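Local coordinates for protein CRISPR system Cmr subunit Cmr1-1 (Pyrococcus furiosus, PDB 4W8Z) that caps the type III-B Cmr ribonucleoprotein together with Cmr6, serving as an RNA-binding subunit of a CRISPR system that defends Pyrococcus furiosus against mobile genetic elements, at residues Y103-I108 / R161-M166; F225-V230 / V335-G340; A242-S247 / W327-R332; S282-G287 / G297-F302. All blocks are in the same frame, centred on the assembly; numbering follows the deposited sequence.

Contact 1: residues Y103-I108 / R161-M166; sequences YIWFSI and RGTGSM
The indole of Trp105 is sandwiched between methyl groups: those of Thr163 and Ile108 on one face, that of Ile104 on the other. Thr163 sets its methyl CG2 over the first face, 3.6 Å from the centroid of the five-membered ring and 28° off the normal, a CH-pi contact. Ile108 CD1 lies over the same face, also toward the rim, and meets Thr163 CG2 tip to tip at 3.9 Å. On the opposite face the terminal methyl of Ile104 rests near the pyrrole nitrogen, its CD1 3.7 Å from Trp105 NE1. At the indole edge, NE1 gives its N-H to Arg161 O at 2.9 Å, and the acceptor lies only 5° out of the ring plane; this bond fixes the rotation of the ring and satisfies a buried N-H. Threonine suits its place because the methyl turned to the indole (CG2 anti to the carbonyl carbon) leaves OG1 to bond Phe157 O. Arg161 runs extended beside the 103-106 turn, its CD 3.5 Å from Ile104 O, and its guanidinium is anchored farther on by Val317 O. With phi at 102°, glycine suits position 162 because a CB here would press on the carbonyl O of Arg161. Trp105 is the N-cap residue of helix 106-113, reached through a type I turn; the glycine-bearing loop that receives it, leading into strand 166-172, is consistent with the glycine-rich loop of RAMP-superfamily proteins.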
loop_
_atom_site.group_PDB
_atom_site.type_symbol
_atom_site.label_atom_id
_atom_site.label_comp_id
_atom_site.label_asym_id
_atom_site.label_seq_id
_atom_site.Cartn_x
_atom_site.Cartn_y
_atom_site.Cartn_z
ATOM N N TYR A 103 2.898 13.632 -12.774
ATOM C CA TYR A 103 1.462 13.397 -12.717
ATOM C C TYR A 103 1.074 12.533 -11.519
ATOM O O TYR A 103 0.145 12.873 -10.795
ATOM C CB TYR A 103 0.970 12.773 -14.021
ATOM C CG TYR A 103 0.960 13.753 -15.172
ATOM C CD1 TYR A 103 -0.072 14.673 -15.317
ATOM C CD2 TYR A 103 1.988 13.765 -16.108
ATOM C CE1 TYR A 103 -0.084 15.574 -16.365
ATOM C CE2 TYR A 103 1.987 14.665 -17.161
ATOM C CZ TYR A 103 0.947 15.567 -17.285
ATOM O OH TYR A 103 0.945 16.461 -18.335
ATOM N N ILE A 104 1.781 11.432 -11.295
ATOM C CA ILE A 104 1.455 10.584 -10.156
ATOM C C ILE A 104 1.733 11.310 -8.839
ATOM O O ILE A 104 1.032 11.089 -7.854
ATOM C CB ILE A 104 2.221 9.235 -10.178
ATOM C CG1 ILE A 104 3.734 9.442 -10.201
ATOM C CG2 ILE A 104 1.790 8.384 -11.366
ATOM C CD1 ILE A 104 4.512 8.144 -10.105
ATOM N N TRP A 105 2.741 12.180 -8.822
ATOM C CA TRP A 105 3.089 12.918 -7.607
ATOM C C TRP A 105 2.781 14.405 -7.724
ATOM O O TRP A 105 3.394 15.222 -7.035
ATOM C CB TRP A 105 4.567 12.739 -7.266
ATOM C CG TRP A 105 4.946 11.331 -6.933
ATOM C CD1 TRP A 105 4.113 10.254 -6.857
ATOM C CD2 TRP A 105 6.259 10.844 -6.632
ATOM N NE1 TRP A 105 4.825 9.129 -6.530
ATOM C CE2 TRP A 105 6.145 9.463 -6.389
ATOM C CE3 TRP A 105 7.519 11.440 -6.550
ATOM C CZ2 TRP A 105 7.245 8.670 -6.062
ATOM C CZ3 TRP A 105 8.610 10.647 -6.229
ATOM C CH2 TRP A 105 8.465 9.280 -5.988
ATOM N N PHE A 106 1.837 14.743 -8.599
ATOM C CA PHE A 106 1.393 16.119 -8.798
ATOM C C PHE A 106 1.183 16.870 -7.485
ATOM O O PHE A 106 1.687 17.977 -7.311
ATOM C CB PHE A 106 0.099 16.129 -9.619
ATOM C CG PHE A 106 -0.522 17.488 -9.765
ATOM C CD1 PHE A 106 -1.448 17.947 -8.843
ATOM C CD2 PHE A 106 -0.196 18.302 -10.838
ATOM C CE1 PHE A 106 -2.023 19.197 -8.974
ATOM C CE2 PHE A 106 -0.771 19.555 -10.978
ATOM C CZ PHE A 106 -1.685 20.001 -10.044
ATOM N N SER A 107 0.439 16.258 -6.570
ATOM C CA SER A 107 0.085 16.887 -5.299
ATOM C C SER A 107 1.312 17.263 -4.470
ATOM O O SER A 107 1.304 18.268 -3.765
ATOM C CB SER A 107 -0.830 15.964 -4.486
ATOM O OG SER A 107 -2.166 16.005 -4.962
ATOM N N ILE A 108 2.361 16.454 -4.555
ATOM C CA ILE A 108 3.587 16.716 -3.815
ATOM C C ILE A 108 4.289 17.917 -4.432
ATOM O O ILE A 108 4.789 18.798 -3.729
ATOM C CB ILE A 108 4.522 15.489 -3.821
ATOM C CG1 ILE A 108 3.805 14.272 -3.229
ATOM C CG2 ILE A 108 5.800 15.785 -3.053
ATOM C CD1 ILE A 108 4.583 12.988 -3.366
ATOM N N ARG A 161 0.369 5.658 -4.550
ATOM C CA ARG A 161 0.839 6.025 -5.877
ATOM C C ARG A 161 2.360 6.049 -5.976
ATOM O O ARG A 161 2.928 6.914 -6.645
ATOM C CB ARG A 161 0.295 7.393 -6.285
ATOM C CG ARG A 161 -1.204 7.472 -6.475
ATOM C CD ARG A 161 -1.533 8.754 -7.212
ATOM N NE ARG A 161 -2.957 9.062 -7.230
ATOM C CZ ARG A 161 -3.489 10.053 -7.941
ATOM N NH1 ARG A 161 -2.707 10.822 -8.695
ATOM N NH2 ARG A 161 -4.798 10.273 -7.902
ATOM N N GLY A 162 3.024 5.120 -5.299
ATOM C CA GLY A 162 4.446 4.935 -5.515
ATOM C C GLY A 162 5.405 5.507 -4.489
ATOM O O GLY A 162 6.590 5.210 -4.544
ATOM N N THR A 163 4.923 6.319 -3.558
ATOM C CA THR A 163 5.815 6.831 -2.524
ATOM C C THR A 163 5.859 5.893 -1.322
ATOM O O THR A 163 4.925 5.132 -1.077
ATOM C CB THR A 163 5.401 8.238 -2.040
ATOM O OG1 THR A 163 4.264 8.136 -1.177
ATOM C CG2 THR A 163 5.075 9.143 -3.213
ATOM N N GLY A 164 6.951 5.952 -0.570
ATOM C CA GLY A 164 7.024 5.249 0.694
ATOM C C GLY A 164 7.086 3.739 0.581
ATOM O O GLY A 164 6.735 3.026 1.523
ATOM N N SER A 165 7.531 3.240 -0.568
ATOM C CA SER A 165 7.816 1.816 -0.692
ATOM C C SER A 165 9.050 1.473 0.134
ATOM O O SER A 165 10.050 2.187 0.094
ATOM C CB SER A 165 8.018 1.420 -2.149
ATOM O OG SER A 165 6.785 1.415 -2.844
ATOM N N MET A 166 8.972 0.378 0.882
ATOM C CA MET A 166 10.015 0.019 1.831
ATOM C C MET A 166 10.625 -1.349 1.557
ATOM O O MET A 166 10.018 -2.198 0.904
ATOM C CB MET A 166 9.449 0.052 3.251
ATOM C CG MET A 166 8.869 1.399 3.636
ATOM S SD MET A 166 10.158 2.628 3.906
ATOM C CE MET A 166 9.225 4.140 3.704
#

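Contact 2: residues F225-V230 / V335-G340; sequences FSDVEV and VTKVWG
A classic beta bulge joins strand 226-230 to the antiparallel segment 335-340, within the sheet of the C-terminal Cmr1 region: Val338 and Trp339 both face Val228. Two amides therefore converge on Val228 O, Val338 N at 2.7 Å and Trp339 N at 3.2 Å, while Val228 N returns a bond to Trp339 O. On the Thr336 side of the bulge, Val230 and Thr336 form a regular hydrogen-bonded pair, joined in both directions. The chain turns a corner at Val338, whose side chain points toward strand 226-230, and CG2 packs 3.7 Å from Val230 CG1 at about a right angle. Branched valines suit this buried face, which helix 188-206 covers: Phe191 touches Val338, and Leu195 and Leu199 meet the side chain of Trp339. The other face, carrying Asp227, Glu229 and Lys337, is charged. Lys337 belongs to an exposed edge, yet its chain bends at chi2 and chi3 to bring the ammonium back over the strand between two carboxylates. Glu229, whose OE1 also pairs with Lys301, is the closer of them: Lys337 NZ reaches OE1 at 3.0 Å on its anti side, 24° out of the carboxylate plane, whereas its bond to Asp227 OD2, at 3.3 Å, is weak.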
loop_
_atom_site.group_PDB
_atom_site.type_symbol
_atom_site.label_atom_id
_atom_site.label_comp_id
_atom_site.label_asym_id
_atom_site.label_seq_id
_atom_site.Cartn_x
_atom_site.Cartn_y
_atom_site.Cartn_z
ATOM N N PHE A 225 -8.776 -11.733 -0.659
ATOM C CA PHE A 225 -9.523 -11.343 -1.843
ATOM C C PHE A 225 -8.893 -10.141 -2.524
ATOM O O PHE A 225 -9.494 -9.069 -2.601
ATOM C CB PHE A 225 -10.980 -11.059 -1.478
ATOM C CG PHE A 225 -11.723 -12.279 -1.006
ATOM C CD1 PHE A 225 -12.153 -13.236 -1.912
ATOM C CD2 PHE A 225 -11.971 -12.482 0.343
ATOM C CE1 PHE A 225 -12.824 -14.362 -1.486
ATOM C CE2 PHE A 225 -12.642 -13.608 0.775
ATOM C CZ PHE A 225 -13.069 -14.549 -0.141
ATOM N N SER A 226 -7.676 -10.333 -3.020
ATOM C CA SER A 226 -6.960 -9.276 -3.720
ATOM C C SER A 226 -6.116 -9.846 -4.857
ATOM O O SER A 226 -5.873 -11.047 -4.913
ATOM C CB SER A 226 -6.073 -8.491 -2.746
ATOM O OG SER A 226 -5.013 -9.294 -2.257
ATOM N N ASP A 227 -5.684 -8.979 -5.768
ATOM C CA ASP A 227 -4.770 -9.376 -6.830
ATOM C C ASP A 227 -3.464 -8.626 -6.697
ATOM O O ASP A 227 -3.458 -7.405 -6.568
ATOM C CB ASP A 227 -5.374 -9.117 -8.208
ATOM C CG ASP A 227 -6.297 -10.230 -8.663
ATOM O OD1 ASP A 227 -6.437 -11.231 -7.925
ATOM O OD2 ASP A 227 -6.869 -10.104 -9.768
ATOM N N VAL A 228 -2.357 -9.357 -6.725
ATOM C CA VAL A 228 -1.043 -8.739 -6.660
ATOM C C VAL A 228 -0.275 -9.076 -7.927
ATOM O O VAL A 228 -0.177 -10.240 -8.308
ATOM C CB VAL A 228 -0.247 -9.200 -5.419
ATOM C CG1 VAL A 228 1.092 -8.491 -5.359
ATOM C CG2 VAL A 228 -1.034 -8.932 -4.148
ATOM N N GLU A 229 0.251 -8.045 -8.581
ATOM C CA GLU A 229 0.984 -8.202 -9.833
ATOM C C GLU A 229 2.286 -7.418 -9.804
ATOM O O GLU A 229 2.406 -6.422 -9.089
ATOM C CB GLU A 229 0.135 -7.733 -11.013
ATOM C CG GLU A 229 -1.152 -8.500 -11.204
ATOM C CD GLU A 229 -2.139 -7.769 -12.096
ATOM O OE1 GLU A 229 -3.014 -8.438 -12.683
ATOM O OE2 GLU A 229 -2.047 -6.526 -12.201
ATOM N N VAL A 230 3.261 -7.865 -10.587
ATOM C CA VAL A 230 4.519 -7.143 -10.731
ATOM C C VAL A 230 4.911 -7.021 -12.204
ATOM O O VAL A 230 4.424 -7.767 -13.055
ATOM C CB VAL A 230 5.677 -7.828 -9.970
ATOM C CG1 VAL A 230 5.355 -7.968 -8.488
ATOM C CG2 VAL A 230 5.988 -9.183 -10.589
ATOM N N VAL A 335 3.300 -8.453 -17.558
ATOM C CA VAL A 335 2.921 -8.417 -16.151
ATOM C C VAL A 335 2.779 -9.830 -15.591
ATOM O O VAL A 335 2.167 -10.686 -16.221
ATOM C CB VAL A 335 1.594 -7.657 -15.962
ATOM C CG1 VAL A 335 1.098 -7.765 -14.528
ATOM C CG2 VAL A 335 1.756 -6.204 -16.377
ATOM N N THR A 336 3.343 -10.074 -14.413
ATOM C CA THR A 336 3.244 -11.388 -13.785
ATOM C C THR A 336 2.297 -11.372 -12.595
ATOM O O THR A 336 2.440 -10.545 -11.697
ATOM C CB THR A 336 4.613 -11.890 -13.311
ATOM O OG1 THR A 336 5.489 -12.019 -14.435
ATOM C CG2 THR A 336 4.479 -13.236 -12.607
ATOM N N LYS A 337 1.333 -12.288 -12.588
ATOM C CA LYS A 337 0.422 -12.425 -11.459
ATOM C C LYS A 337 1.122 -13.103 -10.283
ATOM O O LYS A 337 1.680 -14.192 -10.426
ATOM C CB LYS A 337 -0.825 -13.210 -11.867
ATOM C CG LYS A 337 -1.905 -13.288 -10.792
ATOM C CD LYS A 337 -3.261 -12.841 -11.330
ATOM C CE LYS A 337 -3.354 -11.321 -11.416
ATOM N NZ LYS A 337 -4.614 -10.844 -12.070
ATOM N N VAL A 338 1.097 -12.449 -9.126
ATOM C CA VAL A 338 1.751 -12.963 -7.925
ATOM C C VAL A 338 0.738 -13.660 -7.018
ATOM O O VAL A 338 1.034 -14.689 -6.406
ATOM C CB VAL A 338 2.457 -11.830 -7.143
ATOM C CG1 VAL A 338 3.108 -12.367 -5.880
ATOM C CG2 VAL A 338 3.487 -11.139 -8.025
ATOM N N TRP A 339 -0.465 -13.098 -6.957
ATOM C CA TRP A 339 -1.525 -13.608 -6.096
ATOM C C TRP A 339 -2.889 -13.318 -6.718
ATOM O O TRP A 339 -3.173 -12.186 -7.103
ATOM C CB TRP A 339 -1.416 -12.983 -4.706
ATOM C CG TRP A 339 -2.445 -13.452 -3.732
ATOM C CD1 TRP A 339 -3.583 -12.795 -3.364
ATOM C CD2 TRP A 339 -2.432 -14.676 -2.990
ATOM N NE1 TRP A 339 -4.280 -13.533 -2.441
ATOM C CE2 TRP A 339 -3.596 -14.694 -2.194
ATOM C CE3 TRP A 339 -1.551 -15.760 -2.920
ATOM C CZ2 TRP A 339 -3.903 -15.756 -1.341
ATOM C CZ3 TRP A 339 -1.857 -16.812 -2.072
ATOM C CH2 TRP A 339 -3.021 -16.802 -1.294
ATOM N N GLY A 340 -3.725 -14.345 -6.828
ATOM C CA GLY A 340 -5.015 -14.198 -7.473
ATOM C C GLY A 340 -6.177 -14.495 -6.550
ATOM O O GLY A 340 -6.560 -15.652 -6.377
#

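Contact 3: residues A242-S247 / W327-R332; sequences AQFNNS and WFISSR
Ser247 and Ile329 form the close-packed inner part of this contact, where helix 242-247 meets the short helix 327-330. A small residue suits the position, since the CA atoms of Ser247 and Phe328 are 5.2 Å apart. Ser247 OG donates to Phe328 O at 2.6 Å, arriving 43° above the carbonyl plane. Beside it, Ile329 CD1 lies 3.4 Å from Ser247 OG and reaches on to Phe244, 3.8 Å from its CD1; isoleucine's CG1-CD1 branch is long enough to touch both the hydroxyl and the Phe244 ring. The outer side is polar. Gln243 and the exposed Arg332 approach from opposite directions, amide and guanidinium nearly coplanar (16°), and Arg332 NH1 donates to Gln243 OE1, though the bond is modelled implausibly short and its length is doubtful. Long, bent chains let the two meet across the surface. Inward, Phe244 stacks on Phe286 of strand 284-291 and meets Phe231 edge-to-face, while Ile329 touches Val335, so the short helix is lodged between helix 237-264 and strand 335-337.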
loop_
_atom_site.group_PDB
_atom_site.type_symbol
_atom_site.label_atom_id
_atom_site.label_comp_id
_atom_site.label_asym_id
_atom_site.label_seq_id
_atom_site.Cartn_x
_atom_site.Cartn_y
_atom_site.Cartn_z
ATOM N N ALA A 242 8.693 6.049 -13.571
ATOM C CA ALA A 242 8.401 6.770 -14.804
ATOM C C ALA A 242 7.390 6.018 -15.663
ATOM O O ALA A 242 6.584 6.634 -16.357
ATOM C CB ALA A 242 9.681 7.023 -15.591
ATOM N N GLN A 243 7.436 4.691 -15.616
ATOM C CA GLN A 243 6.467 3.878 -16.345
ATOM C C GLN A 243 5.061 4.099 -15.796
ATOM O O GLN A 243 4.104 4.250 -16.557
ATOM C CB GLN A 243 6.838 2.394 -16.281
ATOM C CG GLN A 243 7.800 1.949 -17.372
ATOM C CD GLN A 243 7.166 1.977 -18.755
ATOM O OE1 GLN A 243 5.938 1.956 -18.890
ATOM N NE2 GLN A 243 8.001 2.027 -19.790
ATOM N N PHE A 244 4.951 4.116 -14.471
ATOM C CA PHE A 244 3.692 4.414 -13.800
ATOM C C PHE A 244 3.163 5.785 -14.213
ATOM O O PHE A 244 1.959 5.985 -14.360
ATOM C CB PHE A 244 3.872 4.360 -12.282
ATOM C CG PHE A 244 3.836 2.969 -11.708
ATOM C CD1 PHE A 244 2.801 2.102 -12.014
ATOM C CD2 PHE A 244 4.840 2.529 -10.856
ATOM C CE1 PHE A 244 2.763 0.826 -11.481
ATOM C CE2 PHE A 244 4.811 1.253 -10.323
ATOM C CZ PHE A 244 3.770 0.402 -10.634
ATOM N N ASN A 245 4.077 6.729 -14.407
ATOM C CA ASN A 245 3.691 8.099 -14.693
ATOM C C ASN A 245 3.164 8.261 -16.114
ATOM O O ASN A 245 2.189 8.978 -16.341
ATOM C CB ASN A 245 4.870 9.036 -14.452
ATOM C CG ASN A 245 4.467 10.493 -14.486
ATOM O OD1 ASN A 245 3.751 10.969 -13.609
ATOM N ND2 ASN A 245 4.934 11.213 -15.495
ATOM N N ASN A 246 3.809 7.602 -17.069
ATOM C CA ASN A 246 3.340 7.634 -18.449
ATOM C C ASN A 246 1.973 6.979 -18.567
ATOM O O ASN A 246 1.071 7.513 -19.210
ATOM C CB ASN A 246 4.333 6.946 -19.383
ATOM C CG ASN A 246 5.607 7.749 -19.574
ATOM O OD1 ASN A 246 5.657 8.945 -19.268
ATOM N ND2 ASN A 246 6.645 7.097 -20.091
ATOM N N SER A 247 1.824 5.824 -17.927
ATOM C CA SER A 247 0.559 5.103 -17.915
ATOM C C SER A 247 -0.547 5.936 -17.282
ATOM O O SER A 247 -1.657 6.020 -17.813
ATOM C CB SER A 247 0.701 3.779 -17.167
ATOM O OG SER A 247 1.609 2.916 -17.824
ATOM N N TRP A 327 -4.836 -1.962 -17.645
ATOM C CA TRP A 327 -4.638 -2.019 -19.093
ATOM C C TRP A 327 -3.478 -1.124 -19.514
ATOM O O TRP A 327 -2.699 -1.475 -20.396
ATOM C CB TRP A 327 -5.903 -1.602 -19.850
ATOM C CG TRP A 327 -5.609 -1.212 -21.274
ATOM C CD1 TRP A 327 -5.402 0.051 -21.756
ATOM C CD2 TRP A 327 -5.457 -2.095 -22.393
ATOM N NE1 TRP A 327 -5.139 0.007 -23.107
ATOM C CE2 TRP A 327 -5.166 -1.296 -23.521
ATOM C CE3 TRP A 327 -5.544 -3.481 -22.551
ATOM C CZ2 TRP A 327 -4.963 -1.840 -24.786
ATOM C CZ3 TRP A 327 -5.340 -4.018 -23.810
ATOM C CH2 TRP A 327 -5.055 -3.198 -24.912
ATOM N N PHE A 328 -3.361 0.033 -18.872
ATOM C CA PHE A 328 -2.386 1.030 -19.281
ATOM C C PHE A 328 -0.975 0.663 -18.828
ATOM O O PHE A 328 -0.007 1.350 -19.156
ATOM C CB PHE A 328 -2.798 2.403 -18.750
ATOM C CG PHE A 328 -4.126 2.869 -19.279
ATOM C CD1 PHE A 328 -5.298 2.582 -18.595
ATOM C CD2 PHE A 328 -4.204 3.567 -20.475
ATOM C CE1 PHE A 328 -6.523 2.992 -19.087
ATOM C CE2 PHE A 328 -5.427 3.982 -20.970
ATOM C CZ PHE A 328 -6.589 3.693 -20.272
ATOM N N ILE A 329 -0.869 -0.430 -18.082
ATOM C CA ILE A 329 0.420 -1.042 -17.781
ATOM C C ILE A 329 0.616 -2.293 -18.630
ATOM O O ILE A 329 1.616 -2.432 -19.329
ATOM C CB ILE A 329 0.545 -1.441 -16.294
ATOM C CG1 ILE A 329 0.504 -0.212 -15.383
ATOM C CG2 ILE A 329 1.832 -2.226 -16.061
ATOM C CD1 ILE A 329 1.800 0.571 -15.357
ATOM N N SER A 330 -0.362 -3.193 -18.565
ATOM C CA SER A 330 -0.240 -4.536 -19.125
ATOM C C SER A 330 -0.290 -4.575 -20.648
ATOM O O SER A 330 0.097 -5.572 -21.254
ATOM C CB SER A 330 -1.340 -5.438 -18.562
ATOM O OG SER A 330 -2.608 -5.069 -19.073
ATOM N N SER A 331 -0.780 -3.508 -21.269
ATOM C CA SER A 331 -0.799 -3.445 -22.724
ATOM C C SER A 331 0.564 -3.011 -23.244
ATOM O O SER A 331 0.868 -3.171 -24.428
ATOM C CB SER A 331 -1.877 -2.483 -23.224
ATOM O OG SER A 331 -1.476 -1.133 -23.061
ATOM N N ARG A 332 1.386 -2.463 -22.354
ATOM C CA ARG A 332 2.665 -1.894 -22.760
ATOM C C ARG A 332 3.872 -2.754 -22.373
ATOM O O ARG A 332 4.942 -2.605 -22.960
ATOM C CB ARG A 332 2.817 -0.485 -22.184
ATOM C CG ARG A 332 1.932 0.551 -22.865
ATOM C CD ARG A 332 2.214 1.968 -22.369
ATOM N NE ARG A 332 3.583 2.405 -22.647
ATOM C CZ ARG A 332 4.507 2.609 -21.713
ATOM N NH1 ARG A 332 4.215 2.421 -20.433
ATOM N NH2 ARG A 332 5.725 3.008 -22.060
#

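Contact 4: residues S282-G287 / G297-F302; sequences SPLWFG and GRIIKF
Strands 284-287 and 297-302 run antiparallel at 163°, with Trp285 and Ile300 exchanging N-H...O bonds (Trp285 N to Ile300 O, 2.9 Å) and Gly287 and Arg298 doing the same; Phe302 N bonds Pro283 O at 3.2 Å. On the face of Trp285 and Ile300, Phe302 turns its edge to the indole in a T-shaped pair, CE2 over the middle of the face; the Phe302 ring and the six-membered ring of Trp285 have planes at 64° and centroids 4.7 Å apart. Ile300 CG2 flanks the stem, 3.6 Å from Trp285 CB. These strands are the arms of the beta hairpin 284-302, whose second arm also pairs with strand 226-231. On its other face Leu284, with CG anti to the backbone N (chi1 -173°), packs CG against Ile299 CG2 at 3.6 Å, its branched end fitting that apolar surface. The aliphatic part of Lys301 lies alongside, CG 3.8 Å from Leu284 CD1, while its NZ forms salt bridges with Asp326 and Glu229. Gly287, lacking a side chain, leaves room for the guanidinium of Arg298.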
loop_
_atom_site.group_PDB
_atom_site.type_symbol
_atom_site.label_atom_id
_atom_site.label_comp_id
_atom_site.label_asym_id
_atom_site.label_seq_id
_atom_site.Cartn_x
_atom_site.Cartn_y
_atom_site.Cartn_z
ATOM N N SER A 282 -12.443 -1.528 -8.562
ATOM C CA SER A 282 -11.899 -1.644 -7.218
ATOM C C SER A 282 -10.643 -0.801 -7.034
ATOM O O SER A 282 -9.988 -0.447 -8.016
ATOM C CB SER A 282 -11.606 -3.113 -6.929
ATOM O OG SER A 282 -12.702 -3.920 -7.328
ATOM N N PRO A 283 -10.309 -0.465 -5.775
ATOM C CA PRO A 283 -9.079 0.291 -5.502
ATOM C C PRO A 283 -7.826 -0.379 -6.067
ATOM O O PRO A 283 -7.698 -1.605 -6.028
ATOM C CB PRO A 283 -9.018 0.324 -3.973
ATOM C CG PRO A 283 -10.431 0.178 -3.541
ATOM C CD PRO A 283 -11.077 -0.725 -4.545
ATOM N N LEU A 284 -6.913 0.429 -6.594
ATOM C CA LEU A 284 -5.625 -0.067 -7.059
ATOM C C LEU A 284 -4.496 0.759 -6.444
ATOM O O LEU A 284 -4.501 1.984 -6.517
ATOM C CB LEU A 284 -5.557 -0.032 -8.590
ATOM C CG LEU A 284 -4.351 -0.666 -9.289
ATOM C CD1 LEU A 284 -4.740 -1.110 -10.689
ATOM C CD2 LEU A 284 -3.180 0.300 -9.359
ATOM N N TRP A 285 -3.537 0.079 -5.827
ATOM C CA TRP A 285 -2.357 0.749 -5.291
ATOM C C TRP A 285 -1.160 0.336 -6.114
ATOM O O TRP A 285 -1.134 -0.767 -6.652
ATOM C CB TRP A 285 -2.112 0.391 -3.825
ATOM C CG TRP A 285 -3.245 0.662 -2.890
ATOM C CD1 TRP A 285 -4.452 1.222 -3.192
ATOM C CD2 TRP A 285 -3.272 0.378 -1.489
ATOM N NE1 TRP A 285 -5.229 1.302 -2.060
ATOM C CE2 TRP A 285 -4.526 0.788 -1.002
ATOM C CE3 TRP A 285 -2.359 -0.193 -0.601
ATOM C CZ2 TRP A 285 -4.889 0.650 0.333
ATOM C CZ3 TRP A 285 -2.719 -0.327 0.727
ATOM C CH2 TRP A 285 -3.972 0.095 1.182
ATOM N N PHE A 286 -0.164 1.204 -6.219
ATOM C CA PHE A 286 1.090 0.765 -6.809
ATOM C C PHE A 286 2.295 1.341 -6.084
ATOM O O PHE A 286 2.191 2.323 -5.343
ATOM C CB PHE A 286 1.149 1.095 -8.308
ATOM C CG PHE A 286 1.009 2.557 -8.634
ATOM C CD1 PHE A 286 2.121 3.386 -8.683
ATOM C CD2 PHE A 286 -0.230 3.091 -8.942
ATOM C CE1 PHE A 286 1.992 4.725 -9.006
ATOM C CE2 PHE A 286 -0.365 4.430 -9.267
ATOM C CZ PHE A 286 0.746 5.249 -9.297
ATOM N N GLY A 287 3.437 0.697 -6.296
ATOM C CA GLY A 287 4.677 1.064 -5.648
ATOM C C GLY A 287 5.797 0.229 -6.232
ATOM O O GLY A 287 5.653 -0.325 -7.321
ATOM N N GLY A 297 7.794 -2.955 -10.625
ATOM C CA GLY A 297 6.565 -2.251 -10.314
ATOM C C GLY A 297 5.634 -3.207 -9.592
ATOM O O GLY A 297 5.487 -4.352 -10.003
ATOM N N ARG A 298 5.019 -2.758 -8.504
ATOM C CA ARG A 298 4.092 -3.608 -7.768
ATOM C C ARG A 298 2.685 -3.033 -7.790
ATOM O O ARG A 298 2.484 -1.864 -7.475
ATOM C CB ARG A 298 4.554 -3.792 -6.324
ATOM C CG ARG A 298 3.639 -4.670 -5.490
ATOM C CD ARG A 298 4.167 -4.830 -4.080
ATOM N NE ARG A 298 4.253 -3.545 -3.389
ATOM C CZ ARG A 298 5.261 -3.187 -2.600
ATOM N NH1 ARG A 298 6.271 -4.021 -2.394
ATOM N NH2 ARG A 298 5.254 -1.996 -2.017
ATOM N N ILE A 299 1.711 -3.859 -8.161
ATOM C CA ILE A 299 0.316 -3.438 -8.202
ATOM C C ILE A 299 -0.541 -4.342 -7.328
ATOM O O ILE A 299 -0.435 -5.565 -7.406
ATOM C CB ILE A 299 -0.235 -3.460 -9.639
ATOM C CG1 ILE A 299 0.549 -2.493 -10.520
ATOM C CG2 ILE A 299 -1.710 -3.105 -9.661
ATOM C CD1 ILE A 299 1.066 -3.129 -11.779
ATOM N N ILE A 300 -1.383 -3.754 -6.486
ATOM C CA ILE A 300 -2.335 -4.557 -5.735
ATOM C C ILE A 300 -3.761 -4.028 -5.936
ATOM O O ILE A 300 -3.999 -2.820 -5.924
ATOM C CB ILE A 300 -1.973 -4.610 -4.224
ATOM C CG1 ILE A 300 -2.971 -5.492 -3.462
ATOM C CG2 ILE A 300 -1.905 -3.218 -3.624
ATOM C CD1 ILE A 300 -2.472 -5.961 -2.112
ATOM N N LYS A 301 -4.698 -4.949 -6.154
ATOM C CA LYS A 301 -6.106 -4.609 -6.370
ATOM C C LYS A 301 -7.006 -5.255 -5.311
ATOM O O LYS A 301 -6.981 -6.469 -5.137
ATOM C CB LYS A 301 -6.543 -5.042 -7.772
ATOM C CG LYS A 301 -6.038 -4.133 -8.878
ATOM C CD LYS A 301 -6.231 -4.736 -10.261
ATOM C CE LYS A 301 -5.199 -5.812 -10.533
ATOM N NZ LYS A 301 -5.214 -6.265 -11.954
ATOM N N PHE A 302 -7.797 -4.443 -4.608
ATOM C CA PHE A 302 -8.625 -4.939 -3.504
ATOM C C PHE A 302 -10.097 -5.117 -3.872
ATOM O O PHE A 302 -10.776 -4.145 -4.192
ATOM C CB PHE A 302 -8.542 -3.991 -2.306
ATOM C CG PHE A 302 -7.178 -3.889 -1.702
ATOM C CD1 PHE A 302 -6.704 -4.885 -0.865
ATOM C CD2 PHE A 302 -6.374 -2.789 -1.954
ATOM C CE1 PHE A 302 -5.450 -4.793 -0.301
ATOM C CE2 PHE A 302 -5.119 -2.688 -1.391
ATOM C CZ PHE A 302 -4.655 -3.691 -0.562
#

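Overall arrangement
Contacts 2 and 4 build one sheet: strand 226-231 lies between 294-302 and the 335-340 segment, its backbone bonding to Ile299 and Lys301. Contact 4 is buried and mostly apolar, whereas contact 2, farther out, carries a cluster of charges on one face, of which Lys337 is exposed. Contact 3, its centre about 18 Å from the chain centre, ties helix 237-264 to the short helix before strand 335-337, with polar groups outside and Phe244 inside, against Phe286 and Gly297 of contact 4. Contact 1, also buried, lies in the RAMP-superfamily part, the others in the Cmr1-like C-terminal part. Asn245 OD1 probably accepts from Tyr103 N and Ile104 N, and Phe286 packs on Arg161, linking the two parts.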